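Local coordinates for nuclease-like protein (Chaetomium thermophilum, PDB 6GRB) that probably resolves four-way DNA junctions and cleaves 5'-flaps as the metal-dependent, eukaryotic junction-resolving nuclease GEN1, at residues Ser182-Glu187 and Gln215-Gly220; Asp199-Gly204 and Arg275-Pro280; Pro378-Ser383 and Val454-Trp459. All coordinates share one frame; numbering follows the deposited sequence.

Contact 1: Ser182-Glu187 and Gln215-Gly220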
loop_
_atom_site.group_PDB
_atom_site.type_symbol
_atom_site.label_atom_id
_atom_site.label_comp_id
_atom_site.label_asym_id
_atom_site.label_seq_id
_atom_site.Cartn_x
_atom_site.Cartn_y
_atom_site.Cartn_z
ATOM N N SER A 182 -2.455 23.336 6.835
ATOM C CA SER A 182 -3.657 22.987 7.583
ATOM C C SER A 182 -3.384 22.912 9.080
ATOM O O SER A 182 -4.261 23.238 9.890
ATOM C CB SER A 182 -4.217 21.658 7.089
ATOM O OG SER A 182 -3.418 20.574 7.541
ATOM N N GLY A 183 -2.177 22.494 9.464
ATOM C CA GLY A 183 -1.908 22.155 10.843
ATOM C C GLY A 183 -2.586 20.899 11.348
ATOM O O GLY A 183 -2.477 20.595 12.541
ATOM N N LEU A 184 -3.270 20.144 10.491
ATOM C CA LEU A 184 -4.078 19.021 10.952
ATOM C C LEU A 184 -3.188 17.859 11.364
ATOM O O LEU A 184 -2.446 17.314 10.545
ATOM C CB LEU A 184 -5.063 18.583 9.872
ATOM C CG LEU A 184 -6.357 19.396 9.829
ATOM C CD1 LEU A 184 -7.126 19.113 8.537
ATOM C CD2 LEU A 184 -7.214 19.123 11.069
ATOM N N ASP A 185 -3.256 17.487 12.630
ATOM C CA ASP A 185 -2.640 16.272 13.137
ATOM C C ASP A 185 -3.741 15.299 13.505
ATOM O O ASP A 185 -4.930 15.584 13.346
ATOM C CB ASP A 185 -1.726 16.558 14.331
ATOM C CG ASP A 185 -2.450 17.266 15.495
ATOM O OD1 ASP A 185 -3.243 16.608 16.224
ATOM O OD2 ASP A 185 -2.204 18.480 15.692
ATOM N N ARG A 186 -3.327 14.148 14.015
ATOM C CA ARG A 186 -4.264 13.068 14.302
ATOM C C ARG A 186 -5.462 13.550 15.122
ATOM O O ARG A 186 -6.614 13.217 14.810
ATOM C CB ARG A 186 -3.531 11.930 15.018
ATOM C CG ARG A 186 -4.418 10.749 15.260
ATOM C CD ARG A 186 -3.676 9.564 15.841
ATOM N NE ARG A 186 -4.604 8.470 16.111
ATOM C CZ ARG A 186 -4.273 7.334 16.721
ATOM N NH1 ARG A 186 -3.019 7.144 17.123
ATOM N NH2 ARG A 186 -5.195 6.390 16.922
ATOM N N GLU A 187 -5.216 14.344 16.170
ATOM C CA GLU A 187 -6.332 14.829 16.982
ATOM C C GLU A 187 -7.095 15.963 16.314
ATOM O O GLU A 187 -8.261 16.177 16.651
ATOM C CB GLU A 187 -5.865 15.296 18.364
ATOM C CG GLU A 187 -4.812 14.437 18.995
ATOM C CD GLU A 187 -3.430 14.969 18.684
ATOM O OE1 GLU A 187 -3.151 16.126 19.084
ATOM O OE2 GLU A 187 -2.643 14.258 18.010
ATOM N N GLN A 215 -10.921 25.068 11.460
ATOM C CA GLN A 215 -10.434 26.205 12.224
ATOM C C GLN A 215 -10.690 26.030 13.717
ATOM O O GLN A 215 -10.026 26.686 14.528
ATOM C CB GLN A 215 -11.024 27.526 11.680
ATOM C CG GLN A 215 -12.516 27.535 11.356
ATOM C CD GLN A 215 -12.895 28.464 10.199
ATOM O OE1 GLN A 215 -12.089 28.738 9.309
ATOM N NE2 GLN A 215 -14.138 28.928 10.202
ATOM N N ALA A 216 -11.606 25.131 14.093
ATOM C CA ALA A 216 -11.684 24.666 15.475
ATOM C C ALA A 216 -10.461 23.829 15.838
ATOM O O ALA A 216 -9.838 24.040 16.884
ATOM C CB ALA A 216 -12.965 23.854 15.686
ATOM N N ALA A 217 -10.117 22.856 14.987
ATOM C CA ALA A 217 -8.902 22.072 15.191
ATOM C C ALA A 217 -7.685 22.978 15.351
ATOM O O ALA A 217 -6.874 22.793 16.266
ATOM C CB ALA A 217 -8.701 21.103 14.027
ATOM N N LYS A 218 -7.555 23.979 14.473
ATOM C CA LYS A 218 -6.429 24.902 14.546
ATOM C C LYS A 218 -6.451 25.719 15.831
ATOM O O LYS A 218 -5.386 26.066 16.361
ATOM C CB LYS A 218 -6.427 25.832 13.334
ATOM C CG LYS A 218 -6.230 25.125 12.007
ATOM C CD LYS A 218 -6.223 26.115 10.849
ATOM C CE LYS A 218 -4.997 27.015 10.902
ATOM N NZ LYS A 218 -3.736 26.212 10.899
ATOM N N ALA A 219 -7.635 26.039 16.350
ATOM C CA ALA A 219 -7.731 26.794 17.592
ATOM C C ALA A 219 -7.402 25.961 18.826
ATOM O O ALA A 219 -7.411 26.499 19.942
ATOM C CB ALA A 219 -9.125 27.398 17.732
ATOM N N GLY A 220 -7.117 24.672 18.661
ATOM C CA GLY A 220 -6.584 23.856 19.724
ATOM C C GLY A 220 -7.555 22.880 20.329
ATOM O O GLY A 220 -7.156 22.110 21.211
#

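Contact 2: Asp199-Gly204 and Arg275-Pro280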
loop_
_atom_site.group_PDB
_atom_site.type_symbol
_atom_site.label_atom_id
_atom_site.label_comp_id
_atom_site.label_asym_id
_atom_site.label_seq_id
_atom_site.Cartn_x
_atom_site.Cartn_y
_atom_site.Cartn_z
ATOM N N ASP A 199 -22.459 12.050 8.873
ATOM C CA ASP A 199 -23.038 11.090 7.938
ATOM C C ASP A 199 -22.416 9.692 8.033
ATOM O O ASP A 199 -22.552 8.894 7.093
ATOM C CB ASP A 199 -22.914 11.621 6.510
ATOM N N TYR A 200 -21.735 9.374 9.143
ATOM C CA TYR A 200 -21.132 8.053 9.330
ATOM C C TYR A 200 -20.624 7.869 10.756
ATOM O O TYR A 200 -19.953 6.870 11.058
ATOM C CB TYR A 200 -19.978 7.812 8.341
ATOM C CG TYR A 200 -18.883 8.864 8.357
ATOM C CD1 TYR A 200 -19.132 10.157 7.893
ATOM C CD2 TYR A 200 -17.597 8.561 8.808
ATOM C CE1 TYR A 200 -18.155 11.128 7.899
ATOM C CE2 TYR A 200 -16.594 9.535 8.813
ATOM C CZ TYR A 200 -16.888 10.823 8.359
ATOM O OH TYR A 200 -15.934 11.820 8.349
ATOM N N LEU A 201 -20.965 8.846 11.589
ATOM C CA LEU A 201 -20.616 8.900 12.999
ATOM C C LEU A 201 -21.769 9.602 13.711
ATOM O O LEU A 201 -22.154 10.678 13.309
ATOM C CB LEU A 201 -19.333 9.699 13.222
ATOM C CG LEU A 201 -18.199 9.946 12.226
ATOM C CD1 LEU A 201 -16.888 9.447 12.788
ATOM C CD2 LEU A 201 -18.419 9.422 10.818
ATOM N N PRO A 202 -22.304 9.019 14.790
ATOM C CA PRO A 202 -23.463 9.712 15.377
ATOM C C PRO A 202 -23.070 10.965 16.153
ATOM O O PRO A 202 -21.903 11.210 16.495
ATOM C CB PRO A 202 -24.073 8.649 16.303
ATOM C CG PRO A 202 -22.915 7.686 16.603
ATOM C CD PRO A 202 -22.108 7.659 15.343
ATOM N N ASP A 203 -24.099 11.777 16.425
ATOM C CA ASP A 203 -23.996 12.940 17.314
ATOM C C ASP A 203 -22.993 13.963 16.787
ATOM O O ASP A 203 -22.287 14.625 17.557
ATOM C CB ASP A 203 -23.642 12.508 18.737
ATOM C CG ASP A 203 -24.793 11.801 19.427
ATOM O OD1 ASP A 203 -25.942 11.893 18.928
ATOM O OD2 ASP A 203 -24.553 11.143 20.465
ATOM N N GLY A 204 -22.931 14.081 15.461
ATOM C CA GLY A 204 -22.110 15.082 14.792
ATOM C C GLY A 204 -22.918 16.301 14.380
ATOM O O GLY A 204 -24.037 16.182 13.872
ATOM N N ARG A 275 -13.273 7.254 21.325
ATOM C CA ARG A 275 -12.506 6.052 21.664
ATOM C C ARG A 275 -12.178 5.232 20.419
ATOM O O ARG A 275 -11.066 4.710 20.284
ATOM C CB ARG A 275 -13.273 5.197 22.677
ATOM N N TYR A 276 -13.126 5.151 19.480
ATOM C CA TYR A 276 -12.940 4.369 18.262
ATOM C C TYR A 276 -11.761 4.868 17.430
ATOM O O TYR A 276 -11.131 4.075 16.711
ATOM C CB TYR A 276 -14.239 4.392 17.457
ATOM C CG TYR A 276 -14.112 4.122 15.971
ATOM C CD1 TYR A 276 -14.041 2.820 15.480
ATOM C CD2 TYR A 276 -14.105 5.173 15.052
ATOM C CE1 TYR A 276 -13.947 2.567 14.131
ATOM C CE2 TYR A 276 -14.009 4.927 13.683
ATOM C CZ TYR A 276 -13.937 3.619 13.232
ATOM O OH TYR A 276 -13.846 3.367 11.881
ATOM N N TYR A 277 -11.434 6.161 17.513
ATOM C CA TYR A 277 -10.237 6.656 16.834
ATOM C C TYR A 277 -9.004 6.633 17.730
ATOM O O TYR A 277 -7.905 6.304 17.265
ATOM C CB TYR A 277 -10.459 8.075 16.317
ATOM C CG TYR A 277 -11.407 8.138 15.144
ATOM C CD1 TYR A 277 -11.005 7.729 13.872
ATOM C CD2 TYR A 277 -12.706 8.612 15.304
ATOM C CE1 TYR A 277 -11.880 7.788 12.793
ATOM C CE2 TYR A 277 -13.586 8.678 14.232
ATOM C CZ TYR A 277 -13.171 8.267 12.979
ATOM O OH TYR A 277 -14.055 8.335 11.919
ATOM N N THR A 278 -9.164 6.976 19.008
ATOM C CA THR A 278 -8.005 7.047 19.885
ATOM C C THR A 278 -7.532 5.659 20.283
ATOM O O THR A 278 -6.327 5.424 20.393
ATOM C CB THR A 278 -8.322 7.896 21.122
ATOM O OG1 THR A 278 -9.535 7.433 21.749
ATOM C CG2 THR A 278 -8.477 9.387 20.731
ATOM N N HIS A 279 -8.460 4.725 20.483
ATOM C CA HIS A 279 -8.136 3.354 20.881
ATOM C C HIS A 279 -8.886 2.368 19.993
ATOM O O HIS A 279 -9.748 1.619 20.469
ATOM C CB HIS A 279 -8.486 3.124 22.352
ATOM C CG HIS A 279 -7.770 4.042 23.297
ATOM N ND1 HIS A 279 -8.309 5.241 23.719
ATOM C CD2 HIS A 279 -6.568 3.933 23.915
ATOM C CE1 HIS A 279 -7.468 5.833 24.550
ATOM N NE2 HIS A 279 -6.407 5.057 24.692
ATOM N N PRO A 280 -8.587 2.344 18.688
ATOM C CA PRO A 280 -9.317 1.444 17.786
ATOM C C PRO A 280 -9.070 -0.018 18.144
ATOM O O PRO A 280 -8.130 -0.362 18.864
ATOM C CB PRO A 280 -8.750 1.792 16.402
ATOM C CG PRO A 280 -7.387 2.295 16.672
ATOM C CD PRO A 280 -7.466 3.016 17.997
#

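Contact 3: Pro378-Ser383 and Val454-Trp459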
loop_
_atom_site.group_PDB
_atom_site.type_symbol
_atom_site.label_atom_id
_atom_site.label_comp_id
_atom_site.label_asym_id
_atom_site.label_seq_id
_atom_site.Cartn_x
_atom_site.Cartn_y
_atom_site.Cartn_z
ATOM N N PRO A 378 17.830 4.054 -11.452
ATOM C CA PRO A 378 18.688 3.390 -12.444
ATOM C C PRO A 378 18.267 1.944 -12.653
ATOM O O PRO A 378 18.103 1.186 -11.701
ATOM C CB PRO A 378 20.087 3.489 -11.824
ATOM C CG PRO A 378 20.006 4.682 -10.937
ATOM C CD PRO A 378 18.611 4.712 -10.390
ATOM N N GLU A 379 18.086 1.563 -13.913
ATOM C CA GLU A 379 17.725 0.198 -14.254
ATOM C C GLU A 379 18.733 -0.345 -15.245
ATOM O O GLU A 379 19.320 0.403 -16.032
ATOM C CB GLU A 379 16.317 0.110 -14.838
ATOM C CG GLU A 379 15.211 0.379 -13.824
ATOM C CD GLU A 379 13.835 0.350 -14.462
ATOM O OE1 GLU A 379 12.995 -0.464 -14.025
ATOM O OE2 GLU A 379 13.607 1.128 -15.413
ATOM N N LEU A 380 18.944 -1.651 -15.187
ATOM C CA LEU A 380 19.817 -2.338 -16.123
ATOM C C LEU A 380 18.988 -3.301 -16.963
ATOM O O LEU A 380 18.072 -3.962 -16.450
ATOM C CB LEU A 380 20.940 -3.078 -15.381
ATOM C CG LEU A 380 22.005 -2.210 -14.674
ATOM C CD1 LEU A 380 23.087 -3.058 -14.029
ATOM C CD2 LEU A 380 22.616 -1.230 -15.653
ATOM N N ARG A 381 19.293 -3.354 -18.256
ATOM C CA ARG A 381 18.583 -4.215 -19.201
ATOM C C ARG A 381 19.165 -5.619 -19.108
ATOM O O ARG A 381 20.302 -5.852 -19.523
ATOM C CB ARG A 381 18.718 -3.668 -20.622
ATOM C CG ARG A 381 17.928 -4.414 -21.657
ATOM C CD ARG A 381 16.445 -4.192 -21.464
ATOM N NE ARG A 381 15.698 -4.546 -22.667
ATOM C CZ ARG A 381 14.369 -4.528 -22.767
ATOM N NH1 ARG A 381 13.628 -4.170 -21.720
ATOM N NH2 ARG A 381 13.779 -4.879 -23.911
ATOM N N VAL A 382 18.423 -6.537 -18.503
ATOM C CA VAL A 382 18.944 -7.884 -18.307
ATOM C C VAL A 382 18.269 -8.990 -19.100
ATOM O O VAL A 382 17.055 -8.990 -19.304
ATOM C CB VAL A 382 18.921 -8.274 -16.815
ATOM C CG1 VAL A 382 19.351 -9.722 -16.638
ATOM C CG2 VAL A 382 19.813 -7.343 -16.008
ATOM N N SER A 383 19.077 -9.966 -19.499
ATOM C CA SER A 383 18.643 -11.127 -20.259
ATOM C C SER A 383 18.538 -12.313 -19.341
ATOM O O SER A 383 19.248 -12.397 -18.375
ATOM C CB SER A 383 19.608 -11.456 -21.396
ATOM O OG SER A 383 20.880 -11.825 -20.928
ATOM N N VAL A 454 28.828 -9.853 -9.556
ATOM C CA VAL A 454 29.999 -9.793 -10.426
ATOM C C VAL A 454 29.604 -9.643 -11.891
ATOM O O VAL A 454 30.457 -9.305 -12.724
ATOM C CB VAL A 454 30.956 -10.984 -10.197
ATOM C CG1 VAL A 454 31.468 -10.964 -8.769
ATOM C CG2 VAL A 454 30.319 -12.316 -10.496
ATOM N N THR A 455 28.325 -9.845 -12.220
ATOM C CA THR A 455 27.838 -9.524 -13.561
ATOM C C THR A 455 27.740 -8.013 -13.769
ATOM O O THR A 455 28.024 -7.511 -14.862
ATOM C CB THR A 455 26.481 -10.181 -13.789
ATOM O OG1 THR A 455 26.560 -11.569 -13.439
ATOM C CG2 THR A 455 26.079 -10.057 -15.238
ATOM N N VAL A 456 27.339 -7.271 -12.729
ATOM C CA VAL A 456 27.252 -5.819 -12.848
ATOM C C VAL A 456 28.650 -5.196 -12.927
ATOM O O VAL A 456 28.835 -4.169 -13.594
ATOM C CB VAL A 456 26.413 -5.230 -11.692
ATOM C CG1 VAL A 456 26.201 -3.742 -11.877
ATOM C CG2 VAL A 456 25.068 -5.928 -11.599
ATOM N N GLU A 457 29.659 -5.794 -12.272
ATOM C CA GLU A 457 31.025 -5.289 -12.426
ATOM C C GLU A 457 31.487 -5.430 -13.866
ATOM O O GLU A 457 31.968 -4.464 -14.474
ATOM C CB GLU A 457 32.011 -6.017 -11.499
ATOM C CG GLU A 457 31.506 -6.272 -10.093
ATOM C CD GLU A 457 32.537 -5.963 -9.022
ATOM O OE1 GLU A 457 33.685 -6.459 -9.130
ATOM O OE2 GLU A 457 32.190 -5.215 -8.068
ATOM N N ASP A 458 31.361 -6.641 -14.423
ATOM C CA ASP A 458 31.869 -6.900 -15.770
ATOM C C ASP A 458 31.201 -5.990 -16.786
ATOM O O ASP A 458 31.865 -5.474 -17.692
ATOM C CB ASP A 458 31.663 -8.369 -16.151
ATOM C CG ASP A 458 32.382 -9.324 -15.210
ATOM O OD1 ASP A 458 33.556 -9.066 -14.868
ATOM O OD2 ASP A 458 31.761 -10.334 -14.812
ATOM N N TRP A 459 29.890 -5.758 -16.634
ATOM C CA TRP A 459 29.223 -4.808 -17.513
ATOM C C TRP A 459 29.765 -3.401 -17.303
ATOM O O TRP A 459 29.937 -2.644 -18.263
ATOM C CB TRP A 459 27.708 -4.834 -17.309
ATOM C CG TRP A 459 27.042 -3.891 -18.275
ATOM C CD1 TRP A 459 26.821 -4.097 -19.632
ATOM C CD2 TRP A 459 26.554 -2.576 -17.989
ATOM N NE1 TRP A 459 26.208 -2.994 -20.183
ATOM C CE2 TRP A 459 26.033 -2.047 -19.201
ATOM C CE3 TRP A 459 26.495 -1.799 -16.832
ATOM C CZ2 TRP A 459 25.472 -0.769 -19.278
ATOM C CZ3 TRP A 459 25.934 -0.537 -16.909
ATOM C CH2 TRP A 459 25.433 -0.033 -18.128
#

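Contact 1: Ser182-Glu187 and Gln215-Gly220
K218 and S182 supply the polar part of this contact. The NZ atom of K218 donates a hydrogen bond to the backbone O of S182 at 3.2 Å. The ammonium sits above the carbonyl plane, 68° out of it, and the C=O...N angle is 110°, so the bond does not follow a lone pair. Bends at both chi3 and chi4 of the lysine curl its chain over that oxygen, bringing K218 CG to 3.5 Å from S182 O as well. A weak second bond runs from K218 NZ to P181 O.

Within the loop, S182 OG accepts from L184 N at 3.0 Å and closes an ST turn. Between them, G183 has a positive phi, and a beta carbon modelled on it would lie 3.3 Å from K218 NZ, so a side chain there would crowd the ammonium.

The apolar part is one pair: L184 CD2 rests against A217 CB at 3.9 Å. L184 also touches I6 and I10 of helix 6-10, V192 of helix 191-196 and C214, so the leucine fills a seam between three helices.

The nearest atom of the contact is about 5 Å from the bound DNA. Helices 191-196 and 210-226, against which the loop packs, are consistent with the helix-two-turn-helix element of this nuclease family.

Contact 2: Asp199-Gly204 and Arg275-Pro280
Y277 meets L201 and Y200 through the phenol end of its ring. Just before it, Y276 points toward the loop yet makes no contact with it; instead, Y276 CD2 sits 3.6 Å above the centre of the Y277 ring. Y276 OH is hydrogen-bonded to E120 OE2.

At Y277, CG stands anti to the carbonyl carbon (chi1 -71°), which sends the ring out from the helix to the loop. L201 CD1 lies at the ring edge, in its plane, 3.7 Å from Y277 CE2. The same methyl comes unusually near Y277 OH, a doubtful detail because both L201 torsions are far from staggered. Y200 adds a looser approach, its CE2 4.2 Å from Y277 OH, with the two side chains crossing at about a right angle. An alanine in place of Y277 would probably open a gap beside L201 and leave the Y276 ring without the face it packs on.

T278 turns back into its own helix, with OG1 hydrogen-bonded to L274 O. H279 is the first residue to leave helical phi/psi.

The contact borders the metal site: D199 is a magnesium-binding residue, though no metal is bound to it here, and the side chains of Y277 and D143 are about 6 Å apart. The 199-204 loop links helix 191-196 to helix 210-226, and L201 and P202 also touch V273 at the start of helix 273-278. F147 meets the Y276 ring edge-to-face and the Y277 ring at about 30° between planes, bringing in the loop after strand 136-138.

Contact 3: Pro378-Ser383 and Val454-Trp459
L380 reaches from its strand into the helix with both methyl branches, and each finds a different partner. CD1 touches V456 CG1 at 3.8 Å; CD2 lies 3.6 Å from W459 CZ3 and 3.9 Å from W459 CH2, so the leucine tip meets the six-membered part of the indole, approaching it obliquely. V456 and W459 are three residues apart, placing them on one face of the helix, and L380 fits against both. The torsions account for this: L380 CG is anti to the carbonyl carbon (chi1 -68°), whereas W459 CG is anti to the backbone N (chi1 -177°), which stretches the indole out to the strand. The alpha carbons of L380 and V456 remain 8.8 Å apart, so side chains alone bridge the gap. L448 and E445 of helix 445-451 and R368 of the adjoining strand close in further around L380, and W459 too touches R368.

The rest of the helix is looser. V454, E457 and D458 are exposed and do not touch the strand. T455 is partly exposed and has its polar mate elsewhere, OG1 being hydrogen-bonded to E358 OE1. On the strand, E379 and R381 alternate with L380 and serve the opposite face of the sheet: E379 makes a salt bridge to R369, and R381 a cation-pi contact with W442.

No hydrogen bond crosses between 378-383 and 454-459. Their 130 Å² of buried surface is apolar contact, consistent with hydrophobic packing of the last modelled helix, 453-464, on the three-stranded antiparallel sheet, much as in the chromodomain known from GEN1 relatives; its cohesion probably depends on shape and exclusion of water more than on direction-specific bonds.

How the contacts relate
Contacts 1 and 2 are neighbours, centres about 17 Å apart, and their segments alternate along the chain: 182-187, 199-204, 215-220, 275-280. They touch where R186 NH2 lies 2.7 Å from Y277 O, a probable hydrogen bond. Helices 191-196 and 210-226 tie them together. Their nearest atoms come within about 5 and 7 Å of the bound nucleic acid; contact 2 also lies beside the metal site. Contact 3 follows later in sequence, within the Gen1 C-terminal domain family region, its centre about 50 Å from contact 1 and 53 Å from contact 2. It lies in a separate region, nearest atoms at least about 32 Å away. This chain is the N-terminal portion of the longer protein.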